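Csc2 (Thermofilum pendens, PDB 4TXD) probably binds CRISPR RNA as the Cas7-family subunit of a type I-D CRISPR complex, and carries a bound zinc ion. Local coordinates at residues P35-I40 against H51-V56; M98-R103 against S272-T277; C171-A176 against V256-S261; I191-R196 against I352-K357. All coordinates share one frame; numbering follows the deposited sequence.

In the fold
Contacts 3 and 4 are buried, whereas contacts 1 and 2 are only partly buried. Contact 3, near the chain's centre, touches the other three: Leu259 packs on Val55 of contact 1, and Gly175 O accepts from Arg102 NH2 of contact 2. Contacts 3 and 4 are tied twice, by Thr172 O with Arg196 NH2 and by the backbone pairing of Ala176 with Ile193. A T-shaped aromatic pair holds the loop before a central strand in contact 1; small and branched apolar side chains fit a helix to a minor sheet in contact 2. Contact 3 packs isoleucine and phenylalanine, from a zinc ligand's helix, on a threonine; contact 4 buries a guanidinium against a ring.

Contact 1 (P35-I40 against H51-V56); sequences PYLRSI and HRIEVV
Where the chain enters strand 52-61, an inner strand of the antiparallel sheet in this RRM-like Cas7 fold, His51 and Tyr36 form a T-shaped (edge-to-face) pair. The ring planes stand at 86° with centroids 5.3 Å apart. Tyr36 presents its CD2 edge to one face of the imidazole, nearer its rim than its middle, and CD2 comes within 3.8 Å of His51 CG. The first torsion of His51, 45°, wedges CG between its own backbone N and carbonyl carbon, a crowded position that swings the ring over to the tyrosine. There the imidazole also reaches the backbone of Tyr36: His51 NE2 donates to Tyr36 O at 3.1 Å, a weak bond, bent to 121°. With the imidazole cut back to an alanine, the Tyr36 edge would probably lose the face it rests on, and the loop, no longer tied through Tyr36 O, shift against the strand. One residue on from Tyr36 and two on from His51, the contact turns aliphatic and faces helix 252-263, where Leu37 touches Glu252 and Ile53 touches Leu255. Leu37 and Ile53 cross at about a right angle, and their terminal methyls, Leu37 CD2 and Ile53 CD1, meet at 3.7 Å.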
loop_
_atom_site.group_PDB
_atom_site.type_symbol
_atom_site.label_atom_id
_atom_site.label_comp_id
_atom_site.label_asym_id
_atom_site.label_seq_id
_atom_site.Cartn_x
_atom_site.Cartn_y
_atom_site.Cartn_z
ATOM N N PRO A 35 -7.263 -9.052 -18.251
ATOM C CA PRO A 35 -8.652 -9.482 -18.057
ATOM C C PRO A 35 -9.172 -9.293 -16.641
ATOM O O PRO A 35 -10.347 -9.240 -16.450
ATOM C CB PRO A 35 -8.608 -10.967 -18.324
ATOM C CG PRO A 35 -7.570 -11.136 -19.316
ATOM C CD PRO A 35 -6.499 -10.266 -18.832
ATOM N N TYR A 36 -8.286 -9.248 -15.671
ATOM C CA TYR A 36 -8.666 -9.165 -14.286
ATOM C C TYR A 36 -8.791 -7.755 -13.765
ATOM O O TYR A 36 -9.148 -7.574 -12.658
ATOM C CB TYR A 36 -7.642 -9.889 -13.428
ATOM C CG TYR A 36 -7.503 -11.347 -13.697
ATOM C CD1 TYR A 36 -6.652 -11.809 -14.659
ATOM C CD2 TYR A 36 -8.197 -12.257 -12.961
ATOM C CE1 TYR A 36 -6.515 -13.142 -14.899
ATOM C CE2 TYR A 36 -8.068 -13.592 -13.185
ATOM C CZ TYR A 36 -7.228 -14.026 -14.162
ATOM O OH TYR A 36 -7.103 -15.354 -14.369
ATOM N N LEU A 37 -8.463 -6.766 -14.562
ATOM C CA LEU A 37 -8.493 -5.387 -14.123
ATOM C C LEU A 37 -9.785 -4.671 -14.497
ATOM O O LEU A 37 -10.417 -5.024 -15.441
ATOM C CB LEU A 37 -7.325 -4.624 -14.704
ATOM C CG LEU A 37 -5.917 -5.066 -14.326
ATOM C CD1 LEU A 37 -4.888 -4.312 -15.117
ATOM C CD2 LEU A 37 -5.665 -4.907 -12.847
ATOM N N ARG A 38 -10.148 -3.652 -13.755
ATOM C CA ARG A 38 -11.346 -2.897 -14.055
ATOM C C ARG A 38 -11.018 -1.790 -15.016
ATOM O O ARG A 38 -9.917 -1.388 -15.102
ATOM C CB ARG A 38 -11.966 -2.320 -12.788
ATOM C CG ARG A 38 -12.004 -3.255 -11.603
ATOM C CD ARG A 38 -12.941 -4.412 -11.824
ATOM N NE ARG A 38 -14.281 -3.953 -12.061
ATOM C CZ ARG A 38 -15.217 -3.864 -11.133
ATOM N NH1 ARG A 38 -16.410 -3.439 -11.458
ATOM N NH2 ARG A 38 -14.978 -4.207 -9.896
ATOM N N SER A 39 -12.009 -1.307 -15.732
ATOM C CA SER A 39 -11.816 -0.235 -16.704
ATOM C C SER A 39 -12.333 1.080 -16.159
ATOM O O SER A 39 -13.405 1.123 -15.550
ATOM C CB SER A 39 -12.531 -0.550 -18.023
ATOM O OG SER A 39 -12.262 -1.870 -18.450
ATOM N N ILE A 40 -11.573 2.147 -16.378
ATOM C CA ILE A 40 -12.045 3.489 -16.060
ATOM C C ILE A 40 -13.352 3.731 -16.817
ATOM O O ILE A 40 -13.456 3.415 -18.002
ATOM C CB ILE A 40 -11.005 4.568 -16.426
ATOM C CG1 ILE A 40 -9.684 4.311 -15.691
ATOM C CG2 ILE A 40 -11.526 5.957 -16.091
ATOM C CD1 ILE A 40 -8.538 5.228 -16.132
ATOM N N HIS A 51 -12.280 -11.792 -8.005
ATOM C CA HIS A 51 -10.889 -12.199 -8.124
ATOM C C HIS A 51 -9.975 -11.176 -7.477
ATOM O O HIS A 51 -10.412 -10.113 -7.036
ATOM C CB HIS A 51 -10.490 -12.410 -9.585
ATOM C CG HIS A 51 -10.967 -11.335 -10.507
ATOM N ND1 HIS A 51 -11.961 -11.543 -11.440
ATOM C CD2 HIS A 51 -10.579 -10.045 -10.652
ATOM C CE1 HIS A 51 -12.166 -10.428 -12.116
ATOM N NE2 HIS A 51 -11.342 -9.503 -11.657
ATOM N N ARG A 52 -8.695 -11.513 -7.424
ATOM C CA ARG A 52 -7.716 -10.682 -6.753
ATOM C C ARG A 52 -6.371 -10.873 -7.421
ATOM O O ARG A 52 -6.128 -11.881 -8.095
ATOM C CB ARG A 52 -7.632 -11.046 -5.264
ATOM C CG ARG A 52 -7.070 -12.444 -5.011
ATOM C CD ARG A 52 -7.367 -12.931 -3.608
ATOM N NE ARG A 52 -8.691 -13.530 -3.505
ATOM C CZ ARG A 52 -9.383 -13.624 -2.372
ATOM N NH1 ARG A 52 -8.886 -13.128 -1.243
ATOM N NH2 ARG A 52 -10.580 -14.196 -2.371
ATOM N N ILE A 53 -5.504 -9.890 -7.238
ATOM C CA ILE A 53 -4.128 -10.004 -7.656
ATOM C C ILE A 53 -3.246 -10.039 -6.405
ATOM O O ILE A 53 -3.246 -9.097 -5.609
ATOM C CB ILE A 53 -3.741 -8.850 -8.564
ATOM C CG1 ILE A 53 -4.633 -8.883 -9.821
ATOM C CG2 ILE A 53 -2.246 -8.905 -8.915
ATOM C CD1 ILE A 53 -4.424 -7.714 -10.754
ATOM N N GLU A 54 -2.544 -11.149 -6.216
ATOM C CA GLU A 54 -1.525 -11.249 -5.168
ATOM C C GLU A 54 -0.207 -10.622 -5.602
ATOM O O GLU A 54 0.265 -10.872 -6.714
ATOM C CB GLU A 54 -1.260 -12.704 -4.795
ATOM C CG GLU A 54 -2.339 -13.392 -4.018
ATOM C CD GLU A 54 -2.016 -14.852 -3.830
ATOM O OE1 GLU A 54 -2.121 -15.604 -4.820
ATOM O OE2 GLU A 54 -1.649 -15.249 -2.703
ATOM N N VAL A 55 0.395 -9.816 -4.729
ATOM C CA VAL A 55 1.748 -9.338 -4.969
ATOM C C VAL A 55 2.664 -9.746 -3.803
ATOM O O VAL A 55 2.336 -9.528 -2.631
ATOM C CB VAL A 55 1.788 -7.806 -5.189
ATOM C CG1 VAL A 55 1.169 -7.072 -4.036
ATOM C CG2 VAL A 55 3.209 -7.339 -5.404
ATOM N N VAL A 56 3.786 -10.385 -4.129
ATOM C CA VAL A 56 4.756 -10.805 -3.112
ATOM C C VAL A 56 5.999 -9.967 -3.274
ATOM O O VAL A 56 6.468 -9.740 -4.400
ATOM C CB VAL A 56 5.095 -12.310 -3.219
ATOM C CG1 VAL A 56 6.247 -12.693 -2.276
ATOM C CG2 VAL A 56 3.872 -13.147 -2.902
#

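Contact 2 (M98-R103 against S272-T277); sequences MAVTRR and SGIYGT
Ala99 and Ser272 make the closest apolar approach, the helix backbone coming near because both side chains are small. Ala99 CB lies 3.5 Å from Ser272 CB, and the two CA atoms are 6.0 Å apart. At the next helix residue, Val100 adds a methyl pair with Ile274, Val100 CG1 to Ile274 CG2 at 3.8 Å, with the side chains crossing at about a right angle. Ile274 has CG1 anti to its backbone N (chi1 179°), which puts CG2, the short branch, on the side of the valine; Leu268 of strand 267-268 touches both residues. The contact thus lays helix 94-115, which follows strand 85-92 of the main sheet, against strand 274-275 at the margin of a small three-stranded antiparallel sheet, just before the chain turns a corner at Gly276 into strand 277-288. Among polar groups, Ser272 OG sits 3.4 Å from Ala99 CB, but its hydrogen bond goes elsewhere, to Gly269 O. Lys96 NZ, from the same helix, donates to Gly273 O. Gly273, whose carbonyl this is, has a positive phi of 79° at the turn into strand 274-275, where a side chain would run into the carbonyl O of Ser272.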
loop_
_atom_site.group_PDB
_atom_site.type_symbol
_atom_site.label_atom_id
_atom_site.label_comp_id
_atom_site.label_asym_id
_atom_site.label_seq_id
_atom_site.Cartn_x
_atom_site.Cartn_y
_atom_site.Cartn_z
ATOM N N MET A 98 0.241 -0.285 5.369
ATOM C CA MET A 98 -0.723 0.666 4.821
ATOM C C MET A 98 -0.252 2.099 4.967
ATOM O O MET A 98 -0.263 2.862 4.002
ATOM C CB MET A 98 -2.091 0.541 5.517
ATOM C CG MET A 98 -2.878 -0.671 5.135
ATOM S SD MET A 98 -3.789 -0.414 3.609
ATOM C CE MET A 98 -5.046 0.723 4.121
ATOM N N ALA A 99 0.111 2.469 6.188
ATOM C CA ALA A 99 0.470 3.841 6.487
ATOM C C ALA A 99 1.645 4.283 5.622
ATOM O O ALA A 99 1.585 5.355 5.014
ATOM C CB ALA A 99 0.803 4.003 7.951
ATOM N N VAL A 100 2.701 3.470 5.545
ATOM C CA VAL A 100 3.897 3.944 4.844
ATOM C C VAL A 100 3.667 3.922 3.337
ATOM O O VAL A 100 4.194 4.787 2.614
ATOM C CB VAL A 100 5.185 3.129 5.190
ATOM C CG1 VAL A 100 5.525 3.249 6.675
ATOM C CG2 VAL A 100 5.079 1.665 4.748
ATOM N N THR A 101 2.880 2.962 2.851
ATOM C CA THR A 101 2.686 2.837 1.412
ATOM C C THR A 101 1.784 3.974 0.931
ATOM O O THR A 101 2.015 4.571 -0.135
ATOM C CB THR A 101 2.081 1.482 1.013
ATOM O OG1 THR A 101 2.935 0.418 1.456
ATOM C CG2 THR A 101 1.909 1.382 -0.509
ATOM N N ARG A 102 0.783 4.300 1.709
ATOM C CA ARG A 102 -0.096 5.376 1.333
ATOM C C ARG A 102 0.577 6.724 1.466
ATOM O O ARG A 102 0.389 7.580 0.681
ATOM C CB ARG A 102 -1.431 5.282 2.058
ATOM C CG ARG A 102 -1.643 6.208 3.186
ATOM C CD ARG A 102 -3.036 6.797 3.137
ATOM N NE ARG A 102 -3.973 5.920 3.777
ATOM C CZ ARG A 102 -5.265 5.820 3.508
ATOM N NH1 ARG A 102 -5.951 4.976 4.201
ATOM N NH2 ARG A 102 -5.857 6.504 2.556
ATOM N N ARG A 103 1.416 6.851 2.461
ATOM C CA ARG A 103 2.205 8.068 2.615
ATOM C C ARG A 103 3.168 8.261 1.432
ATOM O O ARG A 103 3.394 9.391 0.974
ATOM C CB ARG A 103 2.968 8.036 3.947
ATOM C CG ARG A 103 3.410 9.398 4.445
ATOM C CD ARG A 103 4.800 9.727 3.965
ATOM N NE ARG A 103 5.154 11.128 4.182
ATOM C CZ ARG A 103 4.887 12.107 3.324
ATOM N NH1 ARG A 103 4.248 11.841 2.191
ATOM N NH2 ARG A 103 5.257 13.351 3.599
ATOM N N SER A 272 3.807 5.953 11.970
ATOM C CA SER A 272 3.328 4.602 11.679
ATOM C C SER A 272 3.976 3.490 12.492
ATOM O O SER A 272 3.644 2.330 12.291
ATOM C CB SER A 272 3.518 4.283 10.198
ATOM O OG SER A 272 3.454 5.458 9.410
ATOM N N GLY A 273 4.886 3.825 13.370
ATOM C CA GLY A 273 5.518 2.836 14.198
ATOM C C GLY A 273 6.634 2.022 13.552
ATOM O O GLY A 273 7.039 1.011 14.039
ATOM N N ILE A 274 7.114 2.513 12.436
ATOM C CA ILE A 274 8.278 1.972 11.821
ATOM C C ILE A 274 9.129 3.115 11.295
ATOM O O ILE A 274 8.700 3.931 10.584
ATOM C CB ILE A 274 7.940 0.962 10.725
ATOM C CG1 ILE A 274 9.208 0.429 10.094
ATOM C CG2 ILE A 274 7.047 1.558 9.669
ATOM C CD1 ILE A 274 8.964 -0.695 9.152
ATOM N N TYR A 275 10.352 3.138 11.700
ATOM C CA TYR A 275 11.331 4.208 11.306
ATOM C C TYR A 275 12.824 3.849 10.897
ATOM O O TYR A 275 13.289 2.878 11.384
ATOM C CB TYR A 275 11.492 5.100 12.545
ATOM C CG TYR A 275 10.152 5.466 13.143
ATOM C CD1 TYR A 275 9.415 6.532 12.635
ATOM C CD2 TYR A 275 9.596 4.713 14.176
ATOM C CE1 TYR A 275 8.177 6.853 13.154
ATOM C CE2 TYR A 275 8.361 5.030 14.700
ATOM C CZ TYR A 275 7.655 6.099 14.185
ATOM O OH TYR A 275 6.421 6.420 14.699
ATOM N N GLY A 276 13.126 4.243 9.675
ATOM C CA GLY A 276 14.427 3.885 9.130
ATOM C C GLY A 276 14.393 3.800 7.620
ATOM O O GLY A 276 13.399 4.174 6.995
ATOM N N THR A 277 15.475 3.297 7.034
ATOM C CA THR A 277 15.574 3.191 5.584
ATOM C C THR A 277 15.440 1.755 5.104
ATOM O O THR A 277 16.099 0.852 5.617
ATOM C CB THR A 277 16.923 3.767 5.090
ATOM O OG1 THR A 277 17.094 5.086 5.625
ATOM C CG2 THR A 277 16.972 3.810 3.573
#

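Contact 3 (C171-A176 against V256-S261); sequences CTIFGA and VATLYS. With ZN (zinc ion), chain B.
Ala257 O, one residue before the Thr258 that meets Ile173, accepts two hydrogen bonds from Ser261. The backbone N of Ser261 reaches Ala257 O at 2.8 Å as the ordinary helix bond, and Ser261 OG reaches it at 2.9 Å from the opposite face of the carbonyl plane, so the hydroxyl is satisfied inside its own helix. Thr258 does likewise: its OG1, set beside the backbone N by a chi1 of -66°, bonds to Glu254 O one turn back. What Thr258 offers the neighbouring helix is therefore mostly packing. Ile173 slides past it in the opposite direction, with Ile173 CG2 4.0 Å from Thr258 OG1, while Thr258 CG2 comes obliquely to Phe174 CZ at 4.5 Å. The two residues of helix 169-174 also pack on each other, Ile173 CG2 sitting over the middle of the Phe174 ring. Val197 of strand 197-204 touches Ile173, Phe174 and Thr258 alike, placing this buried seam of two helices over the central sheet. Two residues before Ile173, Cys171 SG binds zinc at 2.4 Å, and with Cys146, Asp165 and Cys168 it completes a four-ligand site built round a CxxC motif.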
loop_
_atom_site.group_PDB
_atom_site.type_symbol
_atom_site.label_atom_id
_atom_site.label_comp_id
_atom_site.label_asym_id
_atom_site.label_seq_id
_atom_site.Cartn_x
_atom_site.Cartn_y
_atom_site.Cartn_z
ATOM N N CYS A 171 -6.602 8.351 -1.312
ATOM C CA CYS A 171 -7.871 8.183 -0.630
ATOM C C CYS A 171 -8.714 7.080 -1.219
ATOM O O CYS A 171 -9.218 6.281 -0.514
ATOM C CB CYS A 171 -8.665 9.474 -0.619
ATOM S SG CYS A 171 -8.083 10.738 0.493
ATOM N N THR A 172 -8.843 7.057 -2.523
ATOM C CA THR A 172 -9.719 6.114 -3.160
ATOM C C THR A 172 -9.175 4.707 -3.169
ATOM O O THR A 172 -9.902 3.767 -3.144
ATOM C CB THR A 172 -10.116 6.559 -4.572
ATOM O OG1 THR A 172 -8.975 6.627 -5.392
ATOM C CG2 THR A 172 -10.758 7.893 -4.522
ATOM N N ILE A 173 -7.872 4.582 -3.197
ATOM C CA ILE A 173 -7.277 3.254 -3.262
ATOM C C ILE A 173 -7.139 2.638 -1.867
ATOM O O ILE A 173 -7.495 1.477 -1.654
ATOM C CB ILE A 173 -5.882 3.291 -3.944
ATOM C CG1 ILE A 173 -6.037 3.567 -5.448
ATOM C CG2 ILE A 173 -5.154 1.970 -3.746
ATOM C CD1 ILE A 173 -4.724 3.936 -6.127
ATOM N N PHE A 174 -6.620 3.415 -0.923
ATOM C CA PHE A 174 -6.326 2.883 0.400
ATOM C C PHE A 174 -7.431 3.155 1.421
ATOM O O PHE A 174 -7.364 2.681 2.563
ATOM C CB PHE A 174 -4.991 3.439 0.904
ATOM C CG PHE A 174 -3.825 3.002 0.078
ATOM C CD1 PHE A 174 -3.328 1.709 0.194
ATOM C CD2 PHE A 174 -3.233 3.873 -0.832
ATOM C CE1 PHE A 174 -2.242 1.287 -0.584
ATOM C CE2 PHE A 174 -2.142 3.465 -1.617
ATOM C CZ PHE A 174 -1.651 2.170 -1.497
ATOM N N GLY A 175 -8.434 3.935 1.022
ATOM C CA GLY A 175 -9.595 4.133 1.875
ATOM C C GLY A 175 -9.665 5.411 2.686
ATOM O O GLY A 175 -8.662 6.093 2.921
ATOM N N ALA A 176 -10.874 5.722 3.147
ATOM C CA ALA A 176 -11.127 6.943 3.896
ATOM C C ALA A 176 -12.499 6.886 4.542
ATOM O O ALA A 176 -13.405 6.210 4.041
ATOM C CB ALA A 176 -11.025 8.177 2.981
ATOM N N VAL A 256 -0.635 -0.349 -11.243
ATOM C CA VAL A 256 0.758 -0.019 -11.511
ATOM C C VAL A 256 1.273 1.014 -10.529
ATOM O O VAL A 256 2.393 0.884 -10.024
ATOM C CB VAL A 256 0.958 0.484 -12.953
ATOM C CG1 VAL A 256 2.409 0.953 -13.149
ATOM C CG2 VAL A 256 0.601 -0.630 -13.934
ATOM N N ALA A 257 0.463 2.030 -10.232
ATOM C CA ALA A 257 0.874 3.041 -9.256
ATOM C C ALA A 257 1.038 2.438 -7.855
ATOM O O ALA A 257 1.878 2.888 -7.074
ATOM C CB ALA A 257 -0.128 4.198 -9.217
ATOM N N THR A 258 0.230 1.430 -7.537
ATOM C CA THR A 258 0.342 0.797 -6.226
ATOM C C THR A 258 1.660 0.017 -6.157
ATOM O O THR A 258 2.423 0.169 -5.204
ATOM C CB THR A 258 -0.874 -0.106 -5.943
ATOM O OG1 THR A 258 -2.033 0.727 -5.842
ATOM C CG2 THR A 258 -0.714 -0.879 -4.629
ATOM N N LEU A 259 1.937 -0.781 -7.189
ATOM C CA LEU A 259 3.214 -1.501 -7.273
ATOM C C LEU A 259 4.386 -0.533 -7.161
ATOM O O LEU A 259 5.353 -0.781 -6.449
ATOM C CB LEU A 259 3.312 -2.295 -8.580
ATOM C CG LEU A 259 2.311 -3.440 -8.752
ATOM C CD1 LEU A 259 2.513 -4.130 -10.095
ATOM C CD2 LEU A 259 2.436 -4.438 -7.626
ATOM N N TYR A 260 4.277 0.592 -7.849
ATOM C CA TYR A 260 5.339 1.593 -7.882
ATOM C C TYR A 260 5.516 2.319 -6.550
ATOM O O TYR A 260 6.634 2.667 -6.166
ATOM C CB TYR A 260 5.045 2.600 -9.001
ATOM C CG TYR A 260 6.083 3.670 -9.231
ATOM C CD1 TYR A 260 7.253 3.396 -9.943
ATOM C CD2 TYR A 260 5.879 4.969 -8.777
ATOM C CE1 TYR A 260 8.192 4.387 -10.173
ATOM C CE2 TYR A 260 6.810 5.966 -9.013
ATOM C CZ TYR A 260 7.964 5.668 -9.711
ATOM O OH TYR A 260 8.883 6.660 -9.937
ATOM N N SER A 261 4.419 2.558 -5.838
ATOM C CA SER A 261 4.525 3.194 -4.532
ATOM C C SER A 261 5.287 2.279 -3.571
ATOM O O SER A 261 6.106 2.738 -2.777
ATOM C CB SER A 261 3.137 3.521 -3.967
ATOM O OG SER A 261 2.499 4.547 -4.732
HETATM ZN ZN ZN B . -6.883 12.303 -0.850
#

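Contact 4 (I191-R196 against I352-K357); sequences IGIKTR and IDFAEK
Arg196 lays its guanidinium flat on the ring of Phe354, a cation-pi stack that joins the link between strands 191-193 and 197-204 to helix 343-365. The planes are 8° apart and the centres 4.2 Å. Arg196 CZ lies 3.7 Å from Phe354 CE1, and NH2 sits over the ring face toward its rim. Phe354 points its ring out from the helix with CG anti to the backbone N (chi1 -174°), and beside the arginine Ile193 CG2 touches Phe354 CE2 obliquely at 4.2 Å. Further out, hydrogen bonds fix the guanidinium's rotation: NH2 donates to Thr172 O of helix 169-174, and NH1 to Asp249 O while forming a salt bridge with Glu254. A leucine in its place would probably leave Glu254 without its charge mate and both carbonyls without their donor, and cost Phe354 the flat, charged group stacked on its face. Arg45, which touches Phe354, comes close to Arg196 NH1; its salt bridge to Asp353 OD2, with that of Arg196 to Glu254, probably eases the approach of the two positive charges. Asp353's other oxygen is held within the helix: Lys357 NZ meets Asp353 OD1 at 2.8 Å, on the syn side and 26° out of the carboxylate plane.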
loop_
_atom_site.group_PDB
_atom_site.type_symbol
_atom_site.label_atom_id
_atom_site.label_comp_id
_atom_site.label_asym_id
_atom_site.label_seq_id
_atom_site.Cartn_x
_atom_site.Cartn_y
_atom_site.Cartn_z
ATOM N N ILE A 191 -19.819 7.943 4.964
ATOM C CA ILE A 191 -19.500 7.153 3.792
ATOM C C ILE A 191 -18.094 6.583 3.955
ATOM O O ILE A 191 -17.133 7.334 4.123
ATOM C CB ILE A 191 -19.595 7.996 2.500
ATOM C CG1 ILE A 191 -20.979 8.646 2.383
ATOM C CG2 ILE A 191 -19.275 7.150 1.292
ATOM C CD1 ILE A 191 -22.144 7.654 2.416
ATOM N N GLY A 192 -17.981 5.262 3.914
ATOM C CA GLY A 192 -16.691 4.620 4.111
ATOM C C GLY A 192 -16.138 4.044 2.825
ATOM O O GLY A 192 -16.831 3.347 2.093
ATOM N N ILE A 193 -14.882 4.362 2.537
ATOM C CA ILE A 193 -14.151 3.687 1.475
ATOM C C ILE A 193 -13.170 2.720 2.124
ATOM O O ILE A 193 -12.303 3.149 2.875
ATOM C CB ILE A 193 -13.357 4.665 0.589
ATOM C CG1 ILE A 193 -14.246 5.807 0.082
ATOM C CG2 ILE A 193 -12.703 3.914 -0.565
ATOM C CD1 ILE A 193 -13.493 6.825 -0.748
ATOM N N LYS A 194 -13.328 1.430 1.860
ATOM C CA LYS A 194 -12.397 0.436 2.385
ATOM C C LYS A 194 -11.239 0.236 1.417
ATOM O O LYS A 194 -11.398 0.355 0.206
ATOM C CB LYS A 194 -13.093 -0.902 2.640
ATOM C CG LYS A 194 -13.981 -0.922 3.881
ATOM C CD LYS A 194 -14.566 -2.306 4.115
ATOM C CE LYS A 194 -13.900 -3.013 5.283
ATOM N NZ LYS A 194 -14.191 -2.317 6.568
ATOM N N THR A 195 -10.062 -0.070 1.958
ATOM C CA THR A 195 -8.895 -0.279 1.091
ATOM C C THR A 195 -9.093 -1.432 0.090
ATOM O O THR A 195 -9.657 -2.487 0.414
ATOM C CB THR A 195 -7.615 -0.545 1.934
ATOM O OG1 THR A 195 -6.481 -0.631 1.059
ATOM C CG2 THR A 195 -7.738 -1.850 2.745
ATOM N N ARG A 196 -8.635 -1.216 -1.140
ATOM C CA ARG A 196 -8.638 -2.254 -2.161
ATOM C C ARG A 196 -7.247 -2.903 -2.224
ATOM O O ARG A 196 -6.971 -3.747 -3.070
ATOM C CB ARG A 196 -9.052 -1.666 -3.525
ATOM C CG ARG A 196 -10.586 -1.676 -3.759
ATOM C CD ARG A 196 -10.984 -0.948 -5.061
ATOM N NE ARG A 196 -10.684 0.471 -4.954
ATOM C CZ ARG A 196 -10.361 1.273 -5.964
ATOM N NH1 ARG A 196 -10.299 0.812 -7.212
ATOM N NH2 ARG A 196 -10.104 2.544 -5.708
ATOM N N ILE A 352 -10.730 9.990 -10.015
ATOM C CA ILE A 352 -11.893 10.842 -10.093
ATOM C C ILE A 352 -13.057 10.036 -10.647
ATOM O O ILE A 352 -14.160 10.259 -10.286
ATOM C CB ILE A 352 -11.606 12.131 -10.873
ATOM C CG1 ILE A 352 -12.661 13.167 -10.591
ATOM C CG2 ILE A 352 -11.471 11.826 -12.333
ATOM C CD1 ILE A 352 -12.558 13.715 -9.201
ATOM N N ASP A 353 -12.762 9.065 -11.481
ATOM C CA ASP A 353 -13.756 8.164 -11.976
ATOM C C ASP A 353 -14.406 7.377 -10.841
ATOM O O ASP A 353 -15.594 7.327 -10.728
ATOM C CB ASP A 353 -13.162 7.212 -12.979
ATOM C CG ASP A 353 -14.176 6.324 -13.607
ATOM O OD1 ASP A 353 -15.152 6.823 -14.145
ATOM O OD2 ASP A 353 -13.995 5.132 -13.563
ATOM N N PHE A 354 -13.580 6.776 -10.004
ATOM C CA PHE A 354 -14.065 6.096 -8.823
ATOM C C PHE A 354 -14.922 6.997 -7.938
ATOM O O PHE A 354 -15.957 6.614 -7.486
ATOM C CB PHE A 354 -12.894 5.542 -8.020
ATOM C CG PHE A 354 -13.296 4.703 -6.858
ATOM C CD1 PHE A 354 -13.444 3.363 -6.987
ATOM C CD2 PHE A 354 -13.525 5.270 -5.651
ATOM C CE1 PHE A 354 -13.797 2.599 -5.925
ATOM C CE2 PHE A 354 -13.885 4.513 -4.587
ATOM C CZ PHE A 354 -14.020 3.176 -4.726
ATOM N N ALA A 355 -14.452 8.189 -7.701
ATOM C CA ALA A 355 -15.133 9.091 -6.835
ATOM C C ALA A 355 -16.505 9.469 -7.396
ATOM O O ALA A 355 -17.465 9.550 -6.680
ATOM C CB ALA A 355 -14.308 10.322 -6.614
ATOM N N GLU A 356 -16.532 9.732 -8.684
ATOM C CA GLU A 356 -17.865 9.876 -9.353
ATOM C C GLU A 356 -18.978 8.691 -9.198
ATOM O O GLU A 356 -20.058 8.865 -8.748
ATOM C CB GLU A 356 -17.651 10.108 -10.855
ATOM C CG GLU A 356 -18.944 10.142 -11.668
ATOM C CD GLU A 356 -18.710 9.861 -13.143
ATOM O OE1 GLU A 356 -17.982 10.639 -13.790
ATOM O OE2 GLU A 356 -19.234 8.850 -13.655
ATOM N N LYS A 357 -18.433 7.510 -9.369
ATOM C CA LYS A 357 -19.198 6.314 -9.158
ATOM C C LYS A 357 -19.603 6.148 -7.689
ATOM O O LYS A 357 -20.663 5.682 -7.399
ATOM C CB LYS A 357 -18.472 5.097 -9.676
ATOM C CG LYS A 357 -18.705 4.783 -11.143
ATOM C CD LYS A 357 -18.284 5.902 -12.045
ATOM C CE LYS A 357 -18.457 5.572 -13.513
ATOM N NZ LYS A 357 -17.892 6.652 -14.319
#